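Side-chain contacts in prolyl endopeptidase (Myxococcus xanthus, PDB 2BKL), which probably hydrolyses oligopeptides on the carboxyl side of proline and, much less readily, of alanine, acting as a serine-type endopeptidase: residues 338-343 with 486-491; 382-387 with 478-483; 430-435 with 510-515; 449-454 with 458-463. All coordinates share one frame; numbering follows the deposited sequence.

Contact 1: residues 338-343 with 486-491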
loop_
_atom_site.group_PDB
_atom_site.type_symbol
_atom_site.label_atom_id
_atom_site.label_comp_id
_atom_site.label_asym_id
_atom_site.label_seq_id
_atom_site.Cartn_x
_atom_site.Cartn_y
_atom_site.Cartn_z
ATOM N N LYS A 338 9.141 3.786 17.095
ATOM C CA LYS A 338 10.285 3.385 17.924
ATOM C C LYS A 338 10.435 1.888 17.724
ATOM O O LYS A 338 9.545 1.122 18.105
ATOM C CB LYS A 338 10.042 3.700 19.414
ATOM C CG LYS A 338 9.779 5.181 19.710
ATOM C CD LYS A 338 9.398 5.454 21.185
ATOM C CE LYS A 338 10.468 4.973 22.173
ATOM N NZ LYS A 338 10.071 5.335 23.591
ATOM N N ASP A 339 11.550 1.482 17.119
ATOM C CA ASP A 339 11.759 0.081 16.734
ATOM C C ASP A 339 10.495 -0.539 16.119
ATOM O O ASP A 339 10.038 -1.593 16.526
ATOM C CB ASP A 339 12.247 -0.740 17.931
ATOM C CG ASP A 339 13.631 -0.357 18.364
ATOM O OD1 ASP A 339 14.525 -0.253 17.501
ATOM O OD2 ASP A 339 13.922 -0.162 19.566
ATOM N N ALA A 340 9.952 0.151 15.131
ATOM C CA ALA A 340 8.821 -0.338 14.330
ATOM C C ALA A 340 7.464 -0.410 15.033
ATOM O O ALA A 340 6.530 -0.989 14.463
ATOM C CB ALA A 340 9.143 -1.680 13.708
ATOM N N THR A 341 7.349 0.181 16.218
ATOM C CA THR A 341 6.108 0.288 16.964
ATOM C C THR A 341 5.767 1.760 17.167
ATOM O O THR A 341 6.608 2.559 17.542
ATOM C CB THR A 341 6.317 -0.428 18.319
ATOM O OG1 THR A 341 6.555 -1.827 18.082
ATOM C CG2 THR A 341 5.088 -0.367 19.195
ATOM N N SER A 342 4.524 2.128 16.956
ATOM C CA SER A 342 4.215 3.541 16.978
ATOM C C SER A 342 3.891 4.078 18.372
ATOM O O SER A 342 3.448 3.364 19.274
ATOM C CB SER A 342 3.151 3.909 15.980
ATOM O OG SER A 342 1.948 3.343 16.372
ATOM N N GLU A 343 4.177 5.362 18.505
ATOM C CA GLU A 343 3.871 6.164 19.675
ATOM C C GLU A 343 3.316 7.475 19.162
ATOM O O GLU A 343 3.808 8.016 18.173
ATOM C CB GLU A 343 5.133 6.419 20.509
ATOM C CG GLU A 343 4.923 7.365 21.689
ATOM C CD GLU A 343 6.009 7.293 22.728
ATOM O OE1 GLU A 343 5.939 6.386 23.585
ATOM O OE2 GLU A 343 6.916 8.157 22.702
ATOM N N GLY A 486 12.199 -0.031 3.603
ATOM C CA GLY A 486 11.113 0.541 4.351
ATOM C C GLY A 486 11.511 1.822 5.037
ATOM O O GLY A 486 12.626 2.314 4.908
ATOM N N GLY A 487 10.577 2.385 5.788
ATOM C CA GLY A 487 10.808 3.633 6.492
ATOM C C GLY A 487 11.011 3.505 7.986
ATOM O O GLY A 487 10.991 4.507 8.670
ATOM N N GLU A 488 11.247 2.302 8.495
ATOM C CA GLU A 488 11.085 2.080 9.927
ATOM C C GLU A 488 12.069 2.911 10.721
ATOM O O GLU A 488 11.707 3.409 11.812
ATOM C CB GLU A 488 11.171 0.600 10.269
ATOM C CG GLU A 488 9.977 -0.230 9.769
ATOM C CD GLU A 488 10.104 -0.840 8.367
ATOM O OE1 GLU A 488 10.940 -0.348 7.561
ATOM O OE2 GLU A 488 9.374 -1.855 8.079
ATOM N N TYR A 489 13.294 3.033 10.232
ATOM C CA TYR A 489 14.325 3.841 10.887
ATOM C C TYR A 489 14.657 5.116 10.112
ATOM O O TYR A 489 15.748 5.675 10.248
ATOM C CB TYR A 489 15.562 3.015 11.166
ATOM C CG TYR A 489 15.362 1.935 12.180
ATOM C CD1 TYR A 489 15.102 2.229 13.488
ATOM C CD2 TYR A 489 15.501 0.618 11.841
ATOM C CE1 TYR A 489 14.937 1.223 14.443
ATOM C CE2 TYR A 489 15.342 -0.398 12.775
ATOM C CZ TYR A 489 15.087 -0.097 14.088
ATOM O OH TYR A 489 14.960 -1.089 15.034
ATOM N N GLY A 490 13.689 5.593 9.342
ATOM C CA GLY A 490 13.770 6.879 8.678
ATOM C C GLY A 490 14.491 6.811 7.351
ATOM O O GLY A 490 14.575 5.746 6.723
ATOM N N LYS A 491 14.996 7.960 6.908
ATOM C CA LYS A 491 15.514 8.102 5.559
ATOM C C LYS A 491 16.674 7.164 5.265
ATOM O O LYS A 491 16.789 6.642 4.164
ATOM C CB LYS A 491 15.902 9.557 5.275
ATOM C CG LYS A 491 16.551 9.797 3.940
ATOM C CD LYS A 491 17.016 11.248 3.837
ATOM C CE LYS A 491 17.978 11.496 2.694
ATOM N NZ LYS A 491 17.379 11.197 1.399
HETATM O O HOH W 1 11.333 2.615 14.283
#
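Ala340 and Glu488 bring the two backbones closest, with their CA atoms 5.5 Å apart. Both sit in tight turns. Residues 338-341 form a type I' beta turn, which closes the hairpin between strands 331-338 and 341-348. Residues 487-490 form a type I turn, and Gly490 then takes the N-cap position of helix 491-495. A water joins the two turns: Ala340 N donates to it at 2.9 Å, and it donates to Glu488 O at 2.6 Å. One direct bond spans the gap. Tyr489 OH donates to Asp339 OD1 over 2.6 Å. OD1 receives it at the ring edge, in the ring plane, through the lone pair turned away from OD2. The carboxylate is steeply tilted against the ring, with planes 78° apart. Beside this, the Ala340 methyl packs loosely on Glu488 CG, CB to CG 4.3 Å. The Glu488 carboxylate itself turns to its own domain, where OE2 is bonded by Asn482 ND2 and Met460 N. Gln419 NE2 adds a bond to Asp339 O. The arrangement is that of a blade hairpin of the beta-propeller docking, turn against turn, on a loop of the alpha/beta-hydrolase domain.

Contact 2: residues 382-387 with 478-483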
loop_
_atom_site.group_PDB
_atom_site.type_symbol
_atom_site.label_atom_id
_atom_site.label_comp_id
_atom_site.label_asym_id
_atom_site.label_seq_id
_atom_site.Cartn_x
_atom_site.Cartn_y
_atom_site.Cartn_z
ATOM N N THR A 382 -4.416 -1.610 16.564
ATOM C CA THR A 382 -4.487 -3.043 16.260
ATOM C C THR A 382 -3.235 -3.691 16.812
ATOM O O THR A 382 -2.260 -3.046 17.117
ATOM C CB THR A 382 -4.552 -3.382 14.745
ATOM O OG1 THR A 382 -3.392 -2.817 14.070
ATOM C CG2 THR A 382 -5.718 -2.725 14.073
ATOM N N SER A 383 -3.244 -5.009 16.864
ATOM C CA SER A 383 -2.001 -5.770 17.043
ATOM C C SER A 383 -2.143 -7.040 16.248
ATOM O O SER A 383 -3.186 -7.310 15.671
ATOM C CB SER A 383 -1.712 -6.091 18.529
ATOM O OG SER A 383 -2.425 -7.227 18.995
ATOM N N PHE A 384 -1.076 -7.823 16.163
ATOM C CA PHE A 384 -1.143 -9.066 15.414
ATOM C C PHE A 384 -2.217 -10.011 15.951
ATOM O O PHE A 384 -2.695 -10.873 15.201
ATOM C CB PHE A 384 0.215 -9.797 15.383
ATOM C CG PHE A 384 1.218 -9.177 14.460
ATOM C CD1 PHE A 384 1.076 -9.247 13.080
ATOM C CD2 PHE A 384 2.317 -8.516 14.970
ATOM C CE1 PHE A 384 2.033 -8.642 12.246
ATOM C CE2 PHE A 384 3.254 -7.910 14.158
ATOM C CZ PHE A 384 3.117 -7.969 12.795
ATOM N N THR A 385 -2.566 -9.852 17.228
ATOM C CA THR A 385 -3.616 -10.642 17.881
ATOM C C THR A 385 -4.846 -9.841 18.392
ATOM O O THR A 385 -5.721 -10.407 19.062
ATOM C CB THR A 385 -2.989 -11.414 19.058
ATOM O OG1 THR A 385 -2.544 -10.501 20.060
ATOM C CG2 THR A 385 -1.728 -12.136 18.632
ATOM N N THR A 386 -4.925 -8.556 18.058
ATOM C CA THR A 386 -5.979 -7.627 18.536
ATOM C C THR A 386 -6.698 -7.024 17.335
ATOM O O THR A 386 -6.133 -6.176 16.640
ATOM C CB THR A 386 -5.379 -6.428 19.351
ATOM O OG1 THR A 386 -4.716 -6.889 20.523
ATOM C CG2 THR A 386 -6.480 -5.527 19.910
ATOM N N PRO A 387 -7.943 -7.410 17.087
ATOM C CA PRO A 387 -8.735 -6.740 16.051
ATOM C C PRO A 387 -8.860 -5.220 16.257
ATOM O O PRO A 387 -8.740 -4.766 17.393
ATOM C CB PRO A 387 -10.111 -7.445 16.162
ATOM C CG PRO A 387 -9.804 -8.746 16.742
ATOM C CD PRO A 387 -8.691 -8.516 17.706
ATOM N N TYR A 478 4.175 -17.162 12.004
ATOM C CA TYR A 478 4.074 -16.053 11.044
ATOM C C TYR A 478 5.103 -15.024 11.421
ATOM O O TYR A 478 5.137 -14.565 12.571
ATOM C CB TYR A 478 2.685 -15.428 11.085
ATOM C CG TYR A 478 2.474 -14.252 10.153
ATOM C CD1 TYR A 478 2.557 -14.408 8.785
ATOM C CD2 TYR A 478 2.145 -13.006 10.656
ATOM C CE1 TYR A 478 2.338 -13.324 7.922
ATOM C CE2 TYR A 478 1.918 -11.931 9.817
ATOM C CZ TYR A 478 2.025 -12.103 8.459
ATOM O OH TYR A 478 1.794 -11.029 7.580
ATOM N N ALA A 479 5.959 -14.636 10.477
ATOM C CA ALA A 479 7.031 -13.686 10.749
ATOM C C ALA A 479 6.983 -12.570 9.738
ATOM O O ALA A 479 6.703 -12.815 8.560
ATOM C CB ALA A 479 8.388 -14.394 10.689
ATOM N N VAL A 480 7.249 -11.349 10.186
ATOM C CA VAL A 480 7.218 -10.152 9.347
ATOM C C VAL A 480 8.527 -9.378 9.596
ATOM O O VAL A 480 8.767 -8.911 10.707
ATOM C CB VAL A 480 5.981 -9.257 9.668
ATOM C CG1 VAL A 480 5.947 -8.065 8.723
ATOM C CG2 VAL A 480 4.686 -10.077 9.572
ATOM N N ALA A 481 9.364 -9.263 8.568
ATOM C CA ALA A 481 10.663 -8.602 8.699
ATOM C C ALA A 481 10.585 -7.155 8.290
ATOM O O ALA A 481 9.969 -6.839 7.247
ATOM C CB ALA A 481 11.708 -9.336 7.897
ATOM N N ASN A 482 11.228 -6.270 9.045
ATOM C CA ASN A 482 11.261 -4.834 8.774
ATOM C C ASN A 482 12.528 -4.504 7.985
ATOM O O ASN A 482 13.424 -3.778 8.431
ATOM C CB ASN A 482 11.210 -4.042 10.083
ATOM C CG ASN A 482 9.928 -4.233 10.826
ATOM O OD1 ASN A 482 9.871 -4.987 11.789
ATOM N ND2 ASN A 482 8.888 -3.535 10.398
ATOM N N LEU A 483 12.542 -5.019 6.772
ATOM C CA LEU A 483 13.675 -4.921 5.875
ATOM C C LEU A 483 14.011 -3.466 5.540
ATOM O O LEU A 483 13.144 -2.574 5.550
ATOM C CB LEU A 483 13.369 -5.625 4.578
ATOM C CG LEU A 483 12.863 -7.045 4.646
ATOM C CD1 LEU A 483 12.452 -7.540 3.228
ATOM C CD2 LEU A 483 13.909 -7.942 5.245
#
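Phe384 sets the CE1 corner of its ring against two residues of strand 477-481, Tyr478 and Val480. CE1 lies 4.0 Å from Val480 CG2 and 4.1 Å from Tyr478 CE2. Both partners approach the phenyl ring at a slant. Seen from the tyrosine, however, Phe384 CE1 comes in at the ring edge, close to the ring plane. The two aromatic side chains cross at about a right angle. Tyr478 and Val480 are two residues apart on one strand, and both point toward the propeller. In Val480, CG1 stands anti to the backbone N (chi1 -177°), which leaves CG2 as the branch that meets the ring, near CE1 and CZ. No hydrogen bond crosses the contact, and all three side chains are buried. Phe433 and Val435 of strand 429-437 and Val417 of strand 415-423 also pack on Phe384, as does Ala462. The turn that carries Phe384 is held by Ser383. Its OG accepts from Thr385 N at 3.2 Å, an ST turn, and also shares a hydrogen bond with Thr386 OG1 at 2.8 Å. The phenyl ring is thus presented from the turn between strands 376-383 and 386-394. This is an apolar patch of the domain interface: a loop of a propeller blade sets an aromatic residue against one face of the central sheet of the alpha/beta-hydrolase fold.

Contact 3: residues 430-435 with 510-515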
loop_
_atom_site.group_PDB
_atom_site.type_symbol
_atom_site.label_atom_id
_atom_site.label_comp_id
_atom_site.label_asym_id
_atom_site.label_seq_id
_atom_site.Cartn_x
_atom_site.Cartn_y
_atom_site.Cartn_z
ATOM N N VAL A 430 18.307 -5.828 12.008
ATOM C CA VAL A 430 17.016 -5.703 11.374
ATOM C C VAL A 430 15.940 -6.223 12.306
ATOM O O VAL A 430 16.098 -7.325 12.853
ATOM C CB VAL A 430 16.975 -6.511 10.070
ATOM C CG1 VAL A 430 15.587 -6.369 9.397
ATOM C CG2 VAL A 430 18.094 -6.111 9.111
ATOM N N PRO A 431 14.860 -5.484 12.537
ATOM C CA PRO A 431 13.760 -6.008 13.352
ATOM C C PRO A 431 12.886 -7.007 12.623
ATOM O O PRO A 431 12.755 -6.962 11.394
ATOM C CB PRO A 431 12.925 -4.795 13.699
ATOM C CG PRO A 431 13.677 -3.601 13.154
ATOM C CD PRO A 431 14.587 -4.111 12.071
ATOM N N MET A 432 12.282 -7.902 13.384
ATOM C CA MET A 432 11.301 -8.845 12.860
ATOM C C MET A 432 10.284 -9.166 13.940
ATOM O O MET A 432 10.656 -9.384 15.113
ATOM C CB MET A 432 11.984 -10.124 12.350
ATOM C CG MET A 432 11.010 -11.151 11.846
ATOM S SD MET A 432 11.801 -12.424 10.788
ATOM C CE MET A 432 13.068 -13.041 11.819
ATOM N N PHE A 433 9.002 -9.193 13.585
ATOM C CA PHE A 433 7.945 -9.725 14.439
ATOM C C PHE A 433 7.742 -11.197 14.184
ATOM O O PHE A 433 7.762 -11.641 13.040
ATOM C CB PHE A 433 6.621 -8.996 14.194
ATOM C CG PHE A 433 6.645 -7.520 14.450
ATOM C CD1 PHE A 433 6.702 -7.028 15.747
ATOM C CD2 PHE A 433 6.559 -6.607 13.392
ATOM C CE1 PHE A 433 6.707 -5.652 15.995
ATOM C CE2 PHE A 433 6.527 -5.248 13.646
ATOM C CZ PHE A 433 6.612 -4.771 14.916
ATOM N N VAL A 434 7.553 -11.970 15.251
ATOM C CA VAL A 434 7.310 -13.399 15.145
ATOM C C VAL A 434 6.081 -13.733 15.955
ATOM O O VAL A 434 6.021 -13.441 17.154
ATOM C CB VAL A 434 8.525 -14.246 15.578
ATOM C CG1 VAL A 434 8.256 -15.718 15.260
ATOM C CG2 VAL A 434 9.801 -13.791 14.882
ATOM N N VAL A 435 5.093 -14.337 15.311
ATOM C CA VAL A 435 3.781 -14.574 15.923
ATOM C C VAL A 435 3.488 -16.063 15.896
ATOM O O VAL A 435 3.685 -16.748 14.892
ATOM C CB VAL A 435 2.654 -13.820 15.138
ATOM C CG1 VAL A 435 1.337 -13.921 15.878
ATOM C CG2 VAL A 435 3.046 -12.344 14.880
ATOM N N HIS A 510 17.053 -12.819 3.166
ATOM C CA HIS A 510 17.735 -14.102 3.312
ATOM C C HIS A 510 18.164 -14.318 4.795
ATOM O O HIS A 510 18.044 -15.416 5.315
ATOM C CB HIS A 510 18.976 -14.207 2.476
ATOM C CG HIS A 510 18.772 -14.137 0.992
ATOM N ND1 HIS A 510 17.907 -14.968 0.314
ATOM C CD2 HIS A 510 19.403 -13.386 0.052
ATOM C CE1 HIS A 510 18.000 -14.711 -0.981
ATOM N NE2 HIS A 510 18.885 -13.744 -1.167
ATOM N N ALA A 511 18.662 -13.274 5.448
ATOM C CA ALA A 511 19.109 -13.375 6.832
ATOM C C ALA A 511 17.948 -13.645 7.777
ATOM O O ALA A 511 18.135 -14.327 8.786
ATOM C CB ALA A 511 19.882 -12.128 7.224
ATOM N N ALA A 512 16.753 -13.130 7.489
ATOM C CA ALA A 512 15.570 -13.447 8.307
ATOM C C ALA A 512 15.259 -14.938 8.201
ATOM O O ALA A 512 14.969 -15.581 9.215
ATOM C CB ALA A 512 14.375 -12.646 7.860
ATOM N N ALA A 513 15.326 -15.477 6.987
ATOM C CA ALA A 513 15.075 -16.889 6.787
ATOM C C ALA A 513 16.085 -17.741 7.510
ATOM O O ALA A 513 15.738 -18.752 8.120
ATOM C CB ALA A 513 15.075 -17.225 5.302
ATOM N N GLU A 514 17.334 -17.319 7.489
ATOM C CA GLU A 514 18.376 -18.056 8.194
ATOM C C GLU A 514 18.154 -17.960 9.715
ATOM O O GLU A 514 18.351 -18.938 10.442
ATOM C CB GLU A 514 19.757 -17.518 7.866
ATOM C CG GLU A 514 20.223 -17.839 6.445
ATOM C CD GLU A 514 21.460 -17.028 6.022
ATOM O OE1 GLU A 514 21.641 -15.863 6.438
ATOM O OE2 GLU A 514 22.293 -17.592 5.294
ATOM N N TYR A 515 17.750 -16.789 10.193
ATOM C CA TYR A 515 17.503 -16.595 11.626
ATOM C C TYR A 515 16.395 -17.528 12.137
ATOM O O TYR A 515 16.527 -18.145 13.191
ATOM C CB TYR A 515 17.115 -15.144 11.901
ATOM C CG TYR A 515 16.698 -14.887 13.319
ATOM C CD1 TYR A 515 15.379 -15.046 13.728
ATOM C CD2 TYR A 515 17.615 -14.508 14.289
ATOM C CE1 TYR A 515 14.993 -14.854 15.042
ATOM C CE2 TYR A 515 17.237 -14.271 15.565
ATOM C CZ TYR A 515 15.919 -14.420 15.960
ATOM O OH TYR A 515 15.537 -14.237 17.272
#
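Met432 contributes half of the surface buried here, and Ala512 and Tyr515 share most of the rest. Met432 lies on strand 429-437 and points to helix 503-518. Its CG is anti to the backbone N (chi1 178°), and the chain runs on extended to the sulfur. SD ends up 3.9 Å from Ala512 CB. At chi3 (55°) the chain bends, and the methyl group swings to the tyrosine. CE then lies 3.6 Å from Tyr515 CD1 and 4.2 Å from CE1, on a slanting approach to that side of the ring. Ala512 and Tyr515 are three residues apart, so they project from the same side of the helix. The thioether end fits over the alanine and beside the tyrosine ring. The small methyl of Ala512 is consistent with the close approach of helix and sheet: the CA atoms of Met432 and Ala512 are 7.8 Å apart. Leu516 of the helix and Ala479 of the next strand also touch Met432. Val420 and Tyr422 of strand 415-423 extend the packing to Tyr515 and Ala512. His510 and Glu514 bond elsewhere: His510 with Tyr550 and Gln545, and Glu514 with Arg546. No hydrogen bond or salt bridge passes between the two segments. The contact therefore probably rests mainly on dispersion and the exclusion of water, with a flexible thioether fitted to an alanine and an aromatic ring.

Contact 4: residues 449-454 with 458-463. With ZAH (N-[(benzyloxy)carbonyl]-L-alanyl-L-proline), chain C.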
loop_
_atom_site.group_PDB
_atom_site.type_symbol
_atom_site.label_atom_id
_atom_site.label_comp_id
_atom_site.label_asym_id
_atom_site.label_seq_id
_atom_site.Cartn_x
_atom_site.Cartn_y
_atom_site.Cartn_z
ATOM N N LEU A 449 5.668 -19.012 7.813
ATOM C CA LEU A 449 5.406 -18.111 6.703
ATOM C C LEU A 449 6.063 -16.773 7.033
ATOM O O LEU A 449 5.720 -16.139 8.022
ATOM C CB LEU A 449 3.914 -17.923 6.507
ATOM C CG LEU A 449 3.442 -16.975 5.408
ATOM C CD1 LEU A 449 3.890 -17.413 4.076
ATOM C CD2 LEU A 449 1.914 -16.921 5.465
ATOM N N LEU A 450 6.995 -16.357 6.204
ATOM C CA LEU A 450 7.815 -15.164 6.395
ATOM C C LEU A 450 7.428 -14.152 5.313
ATOM O O LEU A 450 7.497 -14.457 4.111
ATOM C CB LEU A 450 9.307 -15.519 6.294
ATOM C CG LEU A 450 10.288 -14.356 6.140
ATOM C CD1 LEU A 450 10.234 -13.408 7.361
ATOM C CD2 LEU A 450 11.670 -14.867 5.903
ATOM N N TYR A 451 7.011 -12.988 5.763
ATOM C CA TYR A 451 6.497 -11.916 4.924
ATOM C C TYR A 451 7.434 -10.706 4.969
ATOM O O TYR A 451 7.978 -10.344 6.019
ATOM C CB TYR A 451 5.123 -11.516 5.471
ATOM C CG TYR A 451 4.389 -10.373 4.812
ATOM C CD1 TYR A 451 4.188 -10.366 3.457
ATOM C CD2 TYR A 451 3.791 -9.381 5.574
ATOM C CE1 TYR A 451 3.456 -9.343 2.833
ATOM C CE2 TYR A 451 3.050 -8.363 4.974
ATOM C CZ TYR A 451 2.945 -8.343 3.587
ATOM O OH TYR A 451 2.241 -7.344 2.903
ATOM N N GLY A 452 7.585 -10.057 3.826
ATOM C CA GLY A 452 8.345 -8.829 3.737
ATOM C C GLY A 452 7.920 -7.999 2.542
ATOM O O GLY A 452 7.154 -8.443 1.705
ATOM N N TYR A 453 8.404 -6.760 2.505
ATOM C CA TYR A 453 8.156 -5.854 1.386
ATOM C C TYR A 453 9.476 -5.209 1.007
ATOM O O TYR A 453 10.119 -5.665 0.076
ATOM C CB TYR A 453 7.070 -4.848 1.743
ATOM C CG TYR A 453 6.638 -3.911 0.628
ATOM C CD1 TYR A 453 5.769 -4.327 -0.359
ATOM C CD2 TYR A 453 7.057 -2.600 0.586
ATOM C CE1 TYR A 453 5.335 -3.446 -1.339
ATOM C CE2 TYR A 453 6.647 -1.719 -0.413
ATOM C CZ TYR A 453 5.800 -2.152 -1.368
ATOM O OH TYR A 453 5.369 -1.259 -2.333
ATOM N N GLY A 454 9.922 -4.207 1.754
ATOM C CA GLY A 454 11.268 -3.670 1.611
ATOM C C GLY A 454 11.394 -2.655 0.499
ATOM O O GLY A 454 12.017 -2.914 -0.517
ATOM N N VAL A 458 7.772 2.260 3.019
ATOM C CA VAL A 458 6.629 1.589 3.614
ATOM C C VAL A 458 7.063 0.833 4.851
ATOM O O VAL A 458 8.072 0.130 4.835
ATOM C CB VAL A 458 5.988 0.623 2.590
ATOM C CG1 VAL A 458 4.906 -0.256 3.220
ATOM C CG2 VAL A 458 5.386 1.418 1.460
ATOM N N ASN A 459 6.322 0.989 5.929
ATOM C CA ASN A 459 6.632 0.304 7.173
ATOM C C ASN A 459 5.776 -0.919 7.380
ATOM O O ASN A 459 4.575 -0.914 7.074
ATOM C CB ASN A 459 6.442 1.239 8.347
ATOM C CG ASN A 459 7.237 2.483 8.181
ATOM O OD1 ASN A 459 8.404 2.413 7.871
ATOM N ND2 ASN A 459 6.589 3.630 8.305
ATOM N N MET A 460 6.388 -1.997 7.859
ATOM C CA MET A 460 5.641 -3.189 8.249
ATOM C C MET A 460 5.228 -3.033 9.688
ATOM O O MET A 460 6.050 -2.976 10.565
ATOM C CB MET A 460 6.460 -4.484 8.047
ATOM C CG MET A 460 7.070 -4.644 6.682
ATOM S SD MET A 460 5.858 -4.905 5.386
ATOM C CE MET A 460 5.647 -3.731 4.936
ATOM N N GLU A 461 3.925 -3.016 9.934
ATOM C CA GLU A 461 3.415 -2.793 11.265
ATOM C C GLU A 461 2.578 -3.959 11.725
ATOM O O GLU A 461 2.167 -4.808 10.936
ATOM C CB GLU A 461 2.483 -1.575 11.300
ATOM C CG GLU A 461 3.049 -0.248 10.890
ATOM C CD GLU A 461 1.930 0.787 10.728
ATOM O OE1 GLU A 461 0.723 0.445 10.985
ATOM O OE2 GLU A 461 2.267 1.930 10.344
ATOM N N ALA A 462 2.240 -3.895 13.003
ATOM C CA ALA A 462 1.378 -4.895 13.669
ATOM C C ALA A 462 -0.116 -4.726 13.376
ATOM O O ALA A 462 -0.958 -4.458 14.284
ATOM C CB ALA A 462 1.634 -4.837 15.206
ATOM N N ASN A 463 -0.460 -4.855 12.111
ATOM C CA ASN A 463 -1.833 -4.875 11.640
ATOM C C ASN A 463 -2.453 -6.203 12.078
ATOM O O ASN A 463 -1.787 -7.234 12.143
ATOM C CB ASN A 463 -1.883 -4.799 10.098
ATOM C CG ASN A 463 -1.506 -3.417 9.538
ATOM O OD1 ASN A 463 -1.925 -2.373 10.060
ATOM N ND2 ASN A 463 -0.711 -3.416 8.461
HETATM C C1 ZAH C . 3.588 -2.422 -5.469
HETATM O O2 ZAH C . 4.676 -2.498 -4.576
HETATM C C3 ZAH C . 3.761 -1.321 -6.541
HETATM C C4 ZAH C . 4.966 -1.591 -7.447
HETATM C C5 ZAH C . 6.150 -0.867 -6.819
HETATM C C6 ZAH C . 5.586 0.253 -5.984
HETATM N N7 ZAH C . 4.151 -0.001 -5.998
HETATM C C8 ZAH C . 3.268 0.842 -5.466
HETATM O O9 ZAH C . 1.986 0.553 -5.595
HETATM C C10 ZAH C . 3.675 2.252 -4.986
HETATM C C11 ZAH C . 4.156 2.025 -3.553
HETATM N N14 ZAH C . 2.556 3.160 -4.961
HETATM C C15 ZAH C . 2.063 3.668 -6.065
HETATM O O16 ZAH C . 2.618 3.446 -7.229
HETATM O O17 ZAH C . 0.910 4.514 -5.964
HETATM C C18 ZAH C . 0.340 4.897 -7.241
HETATM C C19 ZAH C . -1.039 5.546 -7.082
HETATM C C20 ZAH C . -1.142 6.781 -6.427
HETATM C C21 ZAH C . -2.393 7.377 -6.265
HETATM C C22 ZAH C . -3.532 6.751 -6.778
HETATM C C23 ZAH C . -3.431 5.531 -7.454
HETATM C C24 ZAH C . -2.182 4.929 -7.602
HETATM O O HOH W 2 9.186 -1.970 3.370
#
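Tyr453 holds CG anti to its own N (chi1 -175°), which sends the ring past Val458 to the bound ligand. Met460 starts with CG beside the backbone N (chi1 -51°) and folds back at chi2, which lifts its sulfur to the two tyrosines. SD lies 3.8 Å from Tyr453 CB. The same sulfur sits 5.1 Å from the centre of the Tyr451 ring, 36° off the ring normal, in a slanting Met-aromatic contact. Val458 packs on the Tyr453 ring farther out. Its CB is 3.9 Å from Tyr453 CE2, and the side chains cross at about a right angle, with CG1 near CD2 and CG2 near CE2. The backbones are joined by a water. Gly454 N donates to it at 2.9 Å, and it donates to Val458 O at 2.8 Å. The water lies at the Tyr453 ring edge, in the plane. Asn482 ND2 also donates to Met460 O. At the far end of its ring, Tyr453 OH donates to O2 of the benzyloxycarbonyl-Ala-Pro group at 2.7 Å. O2 also lies at the ring edge, near the plane. Asn534 N, Arg618 NH1 and Trp574 NE1 give further bonds to this ligand, and Ser533 lines the same pocket. The geometry is consistent with the oxyanion hole of prolyl oligopeptidases, in which a tyrosine hydroxyl joins a backbone N-H. A donor placed this way would probably stabilise negative charge growing on the bound oxygen during hydrolysis.

Overall arrangement
The four contacts lie close together, with centres 7 to 16 Å apart. Contacts 1 and 2 join hairpin turns of two propeller blades to the hydrolase domain. Contacts 3 and 4 lie in the hydrolase part. Strands 429-437, 477-481 and 448-451 are consecutive in its eight-stranded sheet and link contacts 3, 2 and 4. Along the chain, contact 4 falls within the span of each of the others, contact 2 falls within that of contact 1, and contact 3 crosses both. The carboxylate of Glu488 is the common point of contacts 1, 2 and 4. The interdomain interface is thus connected to the loop beside the ligand pocket.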